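Local coordinates for uncharacterized protein (PDB 4E40) that acts as the haptoglobin-hemoglobin receptor of Trypanosoma congolense, a cell-surface helical-bundle protein that probably takes part in capturing host hemoglobin for uptake, at residues Arg37-Arg42 with Lys207-Val212; Glu106-Lys111 with Glu217-Ala222; Ala26-Ala31 with Tyr168-Lys173. One frame throughout, in Å; residues are numbered along the deposited sequence. Where two conformers were deposited one is given.

Interaction 1. Residues Arg37-Arg42 with Lys207-Val212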
ATOM      1  N   ARG A  37       7.279  -3.204  -2.992  1.00 23.16           N
ATOM      2  CA  ARG A  37       7.895  -3.755  -1.766  1.00 25.86           C
ATOM      3  C   ARG A  37       7.290  -3.244  -0.458  1.00 27.98           C
ATOM      4  O   ARG A  37       6.943  -4.099   0.387  1.00 28.93           O
ATOM      5  CB  ARG A  37       9.412  -3.585  -1.820  1.00 27.45           C
ATOM      6  CG  ARG A  37      10.170  -4.229  -0.657  1.00 31.18           C
ATOM      7  CD  ARG A  37       9.912  -5.712  -0.561  1.00 36.04           C
ATOM      8  NE  ARG A  37      10.718  -6.269   0.531  1.00 43.55           N
ATOM      9  CZ  ARG A  37      10.433  -7.402   1.178  1.00 49.79           C
ATOM     10  NH1 ARG A  37       9.357  -8.114   0.831  1.00 48.37           N
ATOM     11  NH2 ARG A  37      11.215  -7.811   2.188  1.00 47.13           N
ATOM     12  N   PRO A  38       7.104  -1.911  -0.291  1.00 26.13           N
ATOM     13  CA  PRO A  38       6.565  -1.473   1.016  1.00 26.76           C
ATOM     14  C   PRO A  38       5.164  -1.923   1.315  1.00 27.56           C
ATOM     15  O   PRO A  38       4.856  -2.105   2.514  1.00 24.27           O
ATOM     16  CB  PRO A  38       6.567   0.070   0.942  1.00 26.32           C
ATOM     17  CG  PRO A  38       7.662   0.376  -0.054  1.00 28.91           C
ATOM     18  CD  PRO A  38       7.564  -0.741  -1.070  1.00 26.10           C
ATOM     19  N   ALA A  39       4.316  -2.049   0.294  1.00 26.07           N
ATOM     20  CA  ALA A  39       2.941  -2.517   0.503  1.00 25.68           C
ATOM     21  C   ALA A  39       2.988  -3.969   0.896  1.00 25.39           C
ATOM     22  O   ALA A  39       2.179  -4.359   1.766  1.00 24.61           O
ATOM     23  CB  ALA A  39       2.033  -2.268  -0.729  1.00 25.86           C
ATOM     24  N   VAL A  40       3.906  -4.768   0.358  1.00 24.62           N
ATOM     25  CA  VAL A  40       3.962  -6.221   0.708  1.00 26.63           C
ATOM     26  C   VAL A  40       4.402  -6.411   2.179  1.00 28.75           C
ATOM     27  O   VAL A  40       3.768  -7.148   2.977  1.00 27.38           O
ATOM     28  CB  VAL A  40       4.841  -6.992  -0.277  1.00 31.20           C
ATOM     29  CG1 VAL A  40       5.171  -8.356   0.276  1.00 32.44           C
ATOM     30  CG2 VAL A  40       4.100  -7.067  -1.627  1.00 30.34           C
ATOM     31  N   ILE A  41       5.438  -5.677   2.566  1.00 27.75           N
ATOM     32  CA  ILE A  41       5.823  -5.552   3.988  1.00 30.19           C
ATOM     33  C   ILE A  41       4.667  -5.077   4.901  1.00 30.34           C
ATOM     34  O   ILE A  41       4.357  -5.761   5.905  1.00 31.45           O
ATOM     35  CB  ILE A  41       7.119  -4.699   4.132  1.00 32.44           C
ATOM     36  CG1 ILE A  41       8.283  -5.317   3.367  1.00 33.94           C
ATOM     37  CG2 ILE A  41       7.561  -4.659   5.592  1.00 32.49           C
ATOM     38  CD1 ILE A  41       8.435  -6.805   3.572  1.00 40.88           C
ATOM     39  N   ARG A  42       4.032  -3.956   4.581  0.50 28.07           N
ATOM     40  CA  ARG A  42       2.893  -3.450   5.369  0.50 28.06           C
ATOM     41  C   ARG A  42       1.765  -4.473   5.499  0.50 27.69           C
ATOM     42  O   ARG A  42       1.272  -4.765   6.609  0.50 25.32           O
ATOM     43  CB  ARG A  42       2.348  -2.187   4.712  0.50 28.91           C
ATOM     44  CG  ARG A  42       1.350  -1.402   5.523  0.50 27.50           C
ATOM     45  CD  ARG A  42       2.105  -0.432   6.448  0.50 31.89           C
ATOM     46  NE  ARG A  42       2.568  -1.131   7.623  0.50 31.25           N
ATOM     47  CZ  ARG A  42       3.014  -0.548   8.732  0.50 34.10           C
ATOM     48  NH1 ARG A  42       3.058   0.771   8.826  0.50 34.39           N
ATOM     49  NH2 ARG A  42       3.370  -1.302   9.765  0.50 34.52           N
ATOM     50  N   LYS A 207       0.512   4.996  -6.948  1.00 22.50           N
ATOM     51  CA  LYS A 207      -0.639   5.558  -6.211  1.00 23.64           C
ATOM     52  C   LYS A 207      -1.118   4.600  -5.134  1.00 23.74           C
ATOM     53  O   LYS A 207      -1.404   5.023  -3.984  1.00 23.84           O
ATOM     54  CB  LYS A 207      -1.766   5.865  -7.156  1.00 26.87           C
ATOM     55  CG  LYS A 207      -1.517   7.157  -7.918  1.00 35.84           C
ATOM     56  CD  LYS A 207      -2.628   7.318  -8.954  1.00 38.98           C
ATOM     57  CE  LYS A 207      -2.759   8.756  -9.436  1.00 49.73           C
ATOM     58  NZ  LYS A 207      -1.586   9.178 -10.247  1.00 50.11           N
ATOM     59  N   ASP A 208      -1.197   3.326  -5.487  1.00 21.53           N
ATOM     60  CA  ASP A 208      -1.741   2.311  -4.550  1.00 21.72           C
ATOM     61  C   ASP A 208      -0.839   2.147  -3.342  1.00 21.12           C
ATOM     62  O   ASP A 208      -1.355   1.993  -2.215  1.00 20.14           O
ATOM     63  CB  ASP A 208      -1.952   0.953  -5.232  1.00 24.16           C
ATOM     64  CG  ASP A 208      -3.202   0.936  -6.136  1.00 28.98           C
ATOM     65  OD1 ASP A 208      -4.031   1.872  -6.097  1.00 31.40           O
ATOM     66  OD2 ASP A 208      -3.346  -0.003  -6.941  1.00 29.54           O
ATOM     67  N   VAL A 209       0.474   2.181  -3.546  1.00 20.13           N
ATOM     68  CA  VAL A 209       1.405   1.971  -2.452  1.00 20.20           C
ATOM     69  C   VAL A 209       1.384   3.224  -1.575  1.00 20.97           C
ATOM     70  O   VAL A 209       1.423   3.088  -0.349  1.00 19.95           O
ATOM     71  CB  VAL A 209       2.813   1.531  -2.925  1.00 21.42           C
ATOM     72  CG1 VAL A 209       3.764   1.503  -1.750  1.00 21.05           C
ATOM     73  CG2 VAL A 209       2.744   0.180  -3.665  1.00 21.91           C
ATOM     74  N   LYS A 210       1.262   4.410  -2.182  1.00 21.18           N
ATOM     75  CA  LYS A 210       1.152   5.654  -1.376  1.00 22.93           C
ATOM     76  C   LYS A 210      -0.103   5.563  -0.509  1.00 23.38           C
ATOM     77  O   LYS A 210      -0.054   5.917   0.688  1.00 23.50           O
ATOM     78  CB  LYS A 210       1.101   6.898  -2.233  1.00 24.39           C
ATOM     79  CG  LYS A 210       2.474   7.235  -2.786  1.00 24.54           C
ATOM     80  CD  LYS A 210       2.393   8.376  -3.763  1.00 27.15           C
ATOM     81  CE  LYS A 210       3.794   8.723  -4.220  1.00 29.22           C
ATOM     82  NZ  LYS A 210       3.766   9.560  -5.450  1.00 31.10           N
ATOM     83  N   SER A 211      -1.209   5.124  -1.110  0.50 22.51           N
ATOM     84  CA  SER A 211      -2.476   4.939  -0.377  0.50 22.54           C
ATOM     85  C   SER A 211      -2.308   3.943   0.768  0.50 22.28           C
ATOM     86  O   SER A 211      -2.802   4.192   1.882  0.50 23.56           O
ATOM     87  CB  SER A 211      -3.611   4.503  -1.314  0.50 22.30           C
ATOM     88  OG  SER A 211      -4.003   5.533  -2.214  0.50 21.96           O
ATOM     89  N   VAL A 212      -1.626   2.821   0.524  1.00 21.09           N
ATOM     90  CA  VAL A 212      -1.366   1.829   1.592  1.00 20.55           C
ATOM     91  C   VAL A 212      -0.650   2.459   2.785  1.00 21.76           C
ATOM     92  O   VAL A 212      -1.031   2.223   3.948  1.00 22.27           O
ATOM     93  CB  VAL A 212      -0.568   0.589   1.088  1.00 20.57           C
ATOM     94  CG1 VAL A 212       0.014  -0.255   2.234  1.00 22.11           C
ATOM     95  CG2 VAL A 212      -1.466  -0.261   0.228  1.00 20.99           C
TER

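Interaction 2. Residues Glu106-Lys111 with Glu217-Ala222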
ATOM      1  N   GLU A 106     -13.267  -0.389  15.097  1.00 18.02           N
ATOM      2  CA  GLU A 106     -13.917  -0.425  13.766  1.00 20.56           C
ATOM      3  C   GLU A 106     -13.140   0.303  12.707  1.00 21.40           C
ATOM      4  O   GLU A 106     -13.065  -0.169  11.553  1.00 21.97           O
ATOM      5  CB  GLU A 106     -15.349   0.128  13.845  1.00 22.93           C
ATOM      6  CG  GLU A 106     -16.302  -0.908  14.382  1.00 31.63           C
ATOM      7  CD  GLU A 106     -16.079  -2.290  13.694  1.00 35.39           C
ATOM      8  OE1 GLU A 106     -15.977  -2.384  12.421  1.00 38.49           O
ATOM      9  OE2 GLU A 106     -15.959  -3.251  14.464  1.00 30.36           O
ATOM     10  N   ILE A 107     -12.550   1.452  13.073  1.00 17.95           N
ATOM     11  CA  ILE A 107     -11.688   2.132  12.127  1.00 19.42           C
ATOM     12  C   ILE A 107     -10.473   1.290  11.774  1.00 19.63           C
ATOM     13  O   ILE A 107     -10.127   1.236  10.555  1.00 19.60           O
ATOM     14  CB  ILE A 107     -11.247   3.513  12.629  1.00 19.58           C
ATOM     15  CG1 ILE A 107     -12.449   4.402  12.648  1.00 22.04           C
ATOM     16  CG2 ILE A 107     -10.172   4.111  11.657  1.00 18.62           C
ATOM     17  CD1 ILE A 107     -12.211   5.719  13.373  1.00 25.87           C
ATOM     18  N   VAL A 108      -9.830   0.641  12.750  1.00 19.51           N
ATOM     19  CA  VAL A 108      -8.687  -0.246  12.524  1.00 19.01           C
ATOM     20  C   VAL A 108      -9.107  -1.358  11.539  1.00 20.32           C
ATOM     21  O   VAL A 108      -8.378  -1.661  10.592  1.00 20.83           O
ATOM     22  CB  VAL A 108      -8.166  -0.883  13.816  1.00 20.51           C
ATOM     23  CG1 VAL A 108      -7.123  -1.998  13.463  1.00 19.74           C
ATOM     24  CG2 VAL A 108      -7.525   0.204  14.676  1.00 20.25           C
ATOM     25  N   ALA A 109     -10.287  -1.912  11.728  1.00 19.49           N
ATOM     26  CA  ALA A 109     -10.732  -3.008  10.842  1.00 19.57           C
ATOM     27  C   ALA A 109     -10.892  -2.492   9.447  1.00 19.53           C
ATOM     28  O   ALA A 109     -10.552  -3.223   8.473  1.00 20.73           O
ATOM     29  CB  ALA A 109     -12.107  -3.533  11.342  1.00 20.41           C
ATOM     30  N   LYS A 110     -11.443  -1.274   9.290  1.00 18.99           N
ATOM     31  CA  LYS A 110     -11.678  -0.682   7.971  1.00 20.35           C
ATOM     32  C   LYS A 110     -10.342  -0.487   7.265  1.00 19.76           C
ATOM     33  O   LYS A 110     -10.230  -0.799   6.060  1.00 22.68           O
ATOM     34  CB  LYS A 110     -12.432   0.654   8.047  1.00 22.91           C
ATOM     35  CG  LYS A 110     -13.898   0.511   8.478  1.00 31.68           C
ATOM     36  CD  LYS A 110     -14.621   1.854   8.685  1.00 37.76           C
ATOM     37  CE  LYS A 110     -16.053   1.670   9.239  1.00 40.41           C
ATOM     38  NZ  LYS A 110     -16.781   0.541   8.611  1.00 48.74           N
ATOM     39  N   LYS A 111      -9.348  -0.015   8.021  1.00 18.93           N
ATOM     40  CA  LYS A 111      -8.026   0.252   7.398  1.00 18.37           C
ATOM     41  C   LYS A 111      -7.337  -1.018   7.030  1.00 17.90           C
ATOM     42  O   LYS A 111      -6.600  -1.051   5.992  1.00 18.90           O
ATOM     43  CB  LYS A 111      -7.101   1.102   8.321  1.00 18.47           C
ATOM     44  CG  LYS A 111      -7.704   2.430   8.676  1.00 19.87           C
ATOM     45  CD  LYS A 111      -8.051   3.363   7.541  1.00 22.89           C
ATOM     46  CE  LYS A 111      -9.050   4.372   8.076  1.00 28.38           C
ATOM     47  NZ  LYS A 111      -9.122   5.556   7.198  1.00 34.36           N
ATOM     48  N   GLU A 217      -0.954   4.647   8.338  1.00 23.73           N
ATOM     49  CA  GLU A 217      -0.746   5.723   9.364  1.00 25.96           C
ATOM     50  C   GLU A 217      -2.087   5.911  10.080  1.00 25.51           C
ATOM     51  O   GLU A 217      -2.114   6.046  11.337  1.00 25.84           O
ATOM     52  CB  GLU A 217      -0.289   7.060   8.715  1.00 28.79           C
ATOM     53  CG  GLU A 217       1.162   7.023   8.219  1.00 34.93           C
ATOM     54  CD  GLU A 217       1.629   8.372   7.626  1.00 45.85           C
ATOM     55  OE1 GLU A 217       0.815   9.062   6.956  1.00 49.30           O
ATOM     56  OE2 GLU A 217       2.832   8.733   7.785  1.00 48.53           O
ATOM     57  N   GLU A 218      -3.165   5.941   9.310  1.00 25.20           N
ATOM     58  CA  GLU A 218      -4.529   6.065   9.902  1.00 25.52           C
ATOM     59  C   GLU A 218      -4.876   4.909  10.828  1.00 24.83           C
ATOM     60  O   GLU A 218      -5.490   5.094  11.926  1.00 21.92           O
ATOM     61  CB  GLU A 218      -5.583   6.253   8.814  1.00 27.13           C
ATOM     62  CG  GLU A 218      -5.465   7.559   8.022  1.00 28.50           C
ATOM     63  CD  GLU A 218      -6.037   7.486   6.620  1.00 31.73           C
ATOM     64  OE1 GLU A 218      -6.611   6.431   6.247  1.00 27.47           O
ATOM     65  OE2 GLU A 218      -5.875   8.472   5.862  1.00 32.15           O
ATOM     66  N   LEU A 219      -4.472   3.704  10.449  1.00 22.73           N
ATOM     67  CA  LEU A 219      -4.633   2.527  11.307  1.00 22.23           C
ATOM     68  C   LEU A 219      -3.939   2.695  12.659  1.00 23.65           C
ATOM     69  O   LEU A 219      -4.517   2.438  13.743  1.00 22.48           O
ATOM     70  CB  LEU A 219      -4.131   1.275  10.560  1.00 21.92           C
ATOM     71  CG  LEU A 219      -4.454  -0.084  11.181  1.00 23.34           C
ATOM     72  CD1 LEU A 219      -4.196  -1.082  10.055  1.00 22.60           C
ATOM     73  CD2 LEU A 219      -3.651  -0.452  12.429  1.00 23.96           C
ATOM     74  N   GLU A 220      -2.699   3.163  12.577  1.00 23.07           N
ATOM     75  CA  GLU A 220      -1.913   3.355  13.767  1.00 25.29           C
ATOM     76  C   GLU A 220      -2.507   4.433  14.633  1.00 23.15           C
ATOM     77  O   GLU A 220      -2.494   4.240  15.880  1.00 26.57           O
ATOM     78  CB  GLU A 220      -0.459   3.724  13.382  1.00 27.90           C
ATOM     79  CG  GLU A 220       0.461   3.810  14.592  1.00 36.15           C
ATOM     80  CD  GLU A 220       0.374   2.681  15.605  1.00 42.14           C
ATOM     81  OE1 GLU A 220       0.306   3.034  16.815  1.00 49.61           O
ATOM     82  OE2 GLU A 220       0.398   1.465  15.251  1.00 42.30           O
ATOM     83  N   THR A 221      -3.054   5.486  14.052  1.00 23.84           N
ATOM     84  CA  THR A 221      -3.682   6.570  14.852  1.00 24.99           C
ATOM     85  C   THR A 221      -4.912   6.020  15.608  1.00 26.84           C
ATOM     86  O   THR A 221      -5.122   6.283  16.799  1.00 26.15           O
ATOM     87  CB  THR A 221      -4.053   7.738  13.979  1.00 29.55           C
ATOM     88  OG1 THR A 221      -2.826   8.326  13.529  1.00 31.16           O
ATOM     89  CG2 THR A 221      -4.887   8.772  14.732  1.00 30.26           C
ATOM     90  N   ALA A 222      -5.686   5.209  14.912  1.00 22.98           N
ATOM     91  CA  ALA A 222      -6.858   4.583  15.622  1.00 21.96           C
ATOM     92  C   ALA A 222      -6.488   3.581  16.686  1.00 23.67           C
ATOM     93  O   ALA A 222      -7.197   3.480  17.711  1.00 23.99           O
ATOM     94  CB  ALA A 222      -7.792   3.959  14.554  1.00 21.65           C
TER

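Interaction 3. Residues Ala26-Ala31 with Tyr168-Lys173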
ATOM      1  N   ALA A  26      13.653  -2.807 -20.045  1.00 18.91           N
ATOM      2  CA  ALA A  26      14.277  -3.957 -19.320  1.00 19.77           C
ATOM      3  C   ALA A  26      14.248  -3.721 -17.818  1.00 20.37           C
ATOM      4  O   ALA A  26      14.197  -4.698 -17.034  1.00 22.43           O
ATOM      5  CB  ALA A  26      15.713  -4.178 -19.775  1.00 20.39           C
ATOM      6  N   GLY A  27      14.284  -2.468 -17.395  1.00 18.10           N
ATOM      7  CA  GLY A  27      14.299  -2.165 -15.971  1.00 17.00           C
ATOM      8  C   GLY A  27      12.915  -1.963 -15.348  1.00 17.73           C
ATOM      9  O   GLY A  27      12.833  -1.739 -14.163  1.00 17.94           O
ATOM     10  N   VAL A  28      11.827  -2.127 -16.102  1.00 16.85           N
ATOM     11  CA  VAL A  28      10.483  -1.978 -15.544  1.00 16.37           C
ATOM     12  C   VAL A  28      10.189  -3.097 -14.524  1.00 17.61           C
ATOM     13  O   VAL A  28       9.569  -2.816 -13.494  1.00 16.76           O
ATOM     14  CB  VAL A  28       9.412  -2.000 -16.671  1.00 16.95           C
ATOM     15  CG1 VAL A  28       8.001  -2.136 -16.061  1.00 18.17           C
ATOM     16  CG2 VAL A  28       9.565  -0.684 -17.490  1.00 17.38           C
ATOM     17  N   SER A  29      10.681  -4.304 -14.798  1.00 19.02           N
ATOM     18  CA  SER A  29      10.413  -5.414 -13.859  1.00 18.85           C
ATOM     19  C   SER A  29      10.979  -5.078 -12.465  1.00 19.47           C
ATOM     20  O   SER A  29      10.259  -5.142 -11.450  1.00 19.06           O
ATOM     21  CB  SER A  29      11.033  -6.698 -14.410  1.00 21.97           C
ATOM     22  OG  SER A  29      10.769  -7.775 -13.518  1.00 24.70           O
ATOM     23  N   ILE A  30      12.271  -4.730 -12.439  1.00 19.91           N
ATOM     24  CA  ILE A  30      12.765  -4.436 -11.099  1.00 22.24           C
ATOM     25  C   ILE A  30      12.170  -3.140 -10.501  1.00 20.12           C
ATOM     26  O   ILE A  30      11.899  -3.100  -9.304  1.00 19.58           O
ATOM     27  CB  ILE A  30      14.299  -4.547 -10.997  1.00 26.78           C
ATOM     28  CG1 ILE A  30      14.951  -3.249 -11.151  1.00 30.85           C
ATOM     29  CG2 ILE A  30      14.897  -5.823 -11.610  1.00 31.72           C
ATOM     30  CD1 ILE A  30      15.336  -3.129  -9.714  1.00 32.07           C
ATOM     31  N   ALA A  31      11.897  -2.105 -11.316  1.00 18.34           N
ATOM     32  CA  ALA A  31      11.211  -0.912 -10.811  1.00 16.51           C
ATOM     33  C   ALA A  31       9.883  -1.243 -10.156  1.00 16.23           C
ATOM     34  O   ALA A  31       9.538  -0.707  -9.105  1.00 17.27           O
ATOM     35  CB  ALA A  31      10.997   0.100 -11.919  1.00 17.75           C
ATOM     36  N   TYR A 168      18.562   0.512 -13.812  1.00 18.77           N
ATOM     37  CA  TYR A 168      18.015   0.164 -12.514  1.00 18.50           C
ATOM     38  C   TYR A 168      17.298   1.318 -11.831  1.00 18.72           C
ATOM     39  O   TYR A 168      17.006   1.250 -10.652  1.00 20.01           O
ATOM     40  CB  TYR A 168      19.162  -0.321 -11.578  1.00 21.07           C
ATOM     41  CG  TYR A 168      19.517  -1.782 -11.840  1.00 21.98           C
ATOM     42  CD1 TYR A 168      18.947  -2.772 -10.970  1.00 25.25           C
ATOM     43  CD2 TYR A 168      20.394  -2.131 -12.829  1.00 25.43           C
ATOM     44  CE1 TYR A 168      19.204  -4.112 -11.144  1.00 25.61           C
ATOM     45  CE2 TYR A 168      20.683  -3.509 -13.026  1.00 25.90           C
ATOM     46  CZ  TYR A 168      20.070  -4.446 -12.163  1.00 25.22           C
ATOM     47  OH  TYR A 168      20.358  -5.824 -12.316  1.00 27.50           O
ATOM     48  N   ASP A 169      17.127   2.434 -12.572  1.00 18.96           N
ATOM     49  CA  ASP A 169      16.539   3.601 -11.957  1.00 19.95           C
ATOM     50  C   ASP A 169      15.287   4.043 -12.715  1.00 21.41           C
ATOM     51  O   ASP A 169      14.887   5.213 -12.611  1.00 20.94           O
ATOM     52  CB  ASP A 169      17.547   4.722 -12.036  1.00 21.23           C
ATOM     53  CG  ASP A 169      18.882   4.319 -11.402  1.00 24.26           C
ATOM     54  OD1 ASP A 169      18.843   3.765 -10.304  1.00 25.34           O
ATOM     55  OD2 ASP A 169      19.893   4.581 -12.042  1.00 31.03           O
ATOM     56  N   VAL A 170      14.612   3.077 -13.314  1.00 20.15           N
ATOM     57  CA  VAL A 170      13.427   3.449 -14.189  1.00 18.49           C
ATOM     58  C   VAL A 170      12.262   3.912 -13.348  1.00 17.94           C
ATOM     59  O   VAL A 170      11.896   3.344 -12.286  1.00 19.19           O
ATOM     60  CB  VAL A 170      12.979   2.281 -15.053  1.00 19.10           C
ATOM     61  CG1 VAL A 170      11.700   2.649 -15.864  1.00 20.37           C
ATOM     62  CG2 VAL A 170      14.068   1.941 -15.986  1.00 19.27           C
ATOM     63  N   THR A 171      11.611   4.984 -13.857  1.00 16.50           N
ATOM     64  CA  THR A 171      10.356   5.474 -13.332  1.00 15.85           C
ATOM     65  C   THR A 171       9.385   5.648 -14.495  1.00 15.80           C
ATOM     66  O   THR A 171       9.794   5.681 -15.651  1.00 16.27           O
ATOM     67  CB  THR A 171      10.462   6.829 -12.600  1.00 15.87           C
ATOM     68  OG1 THR A 171      10.913   7.824 -13.507  1.00 16.05           O
ATOM     69  CG2 THR A 171      11.504   6.739 -11.483  1.00 17.61           C
ATOM     70  N   ALA A 172       8.091   5.783 -14.154  1.00 16.39           N
ATOM     71  CA  ALA A 172       7.151   6.105 -15.252  1.00 15.53           C
ATOM     72  C   ALA A 172       7.575   7.413 -15.939  1.00 15.57           C
ATOM     73  O   ALA A 172       7.442   7.525 -17.159  1.00 16.35           O
ATOM     74  CB  ALA A 172       5.684   6.210 -14.711  1.00 16.96           C
ATOM     75  N   LYS A 173       8.069   8.372 -15.196  1.00 14.88           N
ATOM     76  CA  LYS A 173       8.524   9.619 -15.771  1.00 14.60           C
ATOM     77  C   LYS A 173       9.692   9.427 -16.706  1.00 15.31           C
ATOM     78  O   LYS A 173       9.681   9.959 -17.839  1.00 15.61           O
ATOM     79  CB  LYS A 173       8.902  10.561 -14.612  1.00 16.67           C
ATOM     80  CG  LYS A 173       9.397  11.910 -15.111  1.00 18.36           C
ATOM     81  CD  LYS A 173       9.788  12.796 -13.904  1.00 19.08           C
ATOM     82  CE  LYS A 173      10.247  14.180 -14.385  1.00 22.18           C
ATOM     83  NZ  LYS A 173      10.572  15.021 -13.180  1.00 24.68           N
TER
HETATM   84  O   HOH W   1      14.630   0.006 -13.126  1.00 21.30           O

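Interaction 1. Residues Arg37-Arg42 with Lys207-Val212
With chi1 at -169°, the CG of Arg42 lies anti to its own backbone N and is carried onto Val212, whose CG1 it meets at 3.7 Å; the valine, also with CG1 anti to N (165°), presents that methyl to the CB of Arg42 as well. Arg42 and Val212 run antiparallel to one another where they touch, and in the conformer given here the bends at chi2 and chi3 of Arg42 take the guanidinium off the apolar seam. One turn back, Ala39 CB faces both valines, 3.9 Å from Val209 CG2 and 4.1 Å from either methyl of Val212. At the margin Pro38 CB rests 4.1 Å from Val209 CG1. Helices 28-73 and 192-246 run broadly parallel here, with segment axes 9.1 Å apart at 37°, and the first is kinked next to Pro38, whose ring nitrogen has no hydrogen to give to the preceding turn. Thr119 of helix 82-147 touches Ala39, and Leu118 and Thr119 touch Val212, giving a three-helix bundle core. The contact is thus carried by small and branched carbon groups, while Arg42, which binds heme b in another structure of this protein, contributes the base of its chain to the packing.

Interaction 2. Residues Glu106-Lys111 with Glu217-Ala222
The carboxylate of Glu218 is met from above its plane by Lys111: NZ lies 2.8 Å from OE1, about 50° out of that plane, in a hydrogen-bonded salt bridge. The other oxygen, OE2, forms a salt bridge with Arg215 of the same helix, so the carboxylate is held between two cations and its rotation is probably restricted. This joins two antiparallel helices of the elongated three-helix bundle, 82-147 and 192-246, whose segments are inclined at 162° with axes 8.5 Å apart. The lysine chain comes in roughly perpendicular to the glutamate chain. It bends at chi2 (-59°), its CG passing over the backbone of Leu219 before the amino end reaches the carboxylate. Beneath the ion pair its CB sits 3.7 Å from Leu219 CB, so the same side chain serves the apolar layer and the charged rim. Deeper in, Val108 CG1 meets Leu219 CD2 at 3.9 Å. Ser49 and Ser53 of helix 28-73 touch Leu219 and Val108 respectively, bringing the third helix against this layer. Toward the far end of the contact Ala222 offers one methyl to two branched neighbours: its CB is 3.8 Å from Ile107 CG2, and 3.8 Å also separates it from Val108 CG2.

Interaction 3. Residues Ala26-Ala31 with Tyr168-Lys173
The carbonyl O of Gly27 takes two donors: a water at 2.7 Å, which itself accepts from the backbone N of Val170 at 3.1 Å, and the N of Ala31 at 3.0 Å in the first turn of helix 28-73. Gly27 O therefore takes part in both the helix and the link to the loop. Val170 lies over this turn. Its CG2 is 4.1 Å from Gly27 CA, an ordinary apolar contact, and its CG1 is 4.3 Å from Val28 CG2. Ala31 CB packs close to the carbonyl O of Val170, at 3.4 Å. At the solvent side, the side chains of Tyr168 and Ile30 lie roughly perpendicular, Ile30 CD1 coming obliquely to within 3.8 Å of Tyr168 CD1, although the placement of the Ile30 side chain is doubtful. Thr171 is the N-cap of helix 172-180, its OG1 bonded to Ser174 N. Loop 168-171 is thus laid against the start of helix 28-73, while Val28 packs on Ala129 of helix 82-147 and Ile198 of helix 192-246, and Ala172 touches Leu202 and Asp203 of helix 192-246.

The three contacts are strung along one elongated bundle in the order interaction 3, interaction 1, interaction 2, with centres about 17 Å apart from 3 to 1, 15 Å from 1 to 2 and 32 Å from 2 to 3. In sequence the segments alternate, so every pair of contacts crosses. Helix 192-246 packs on helix 28-73 in interaction 1 and on helix 82-147 in interaction 2, and interaction 3 fastens loop 168-171 beside helix 28-73. Arg42 of interaction 1 and Lys52 bind heme b in another structure of this protein; none is bound here. The Val108 side chain of interaction 2 is about 7 Å from that of Lys52. This chain is the helical receptor part of a longer, probably membrane-anchored protein.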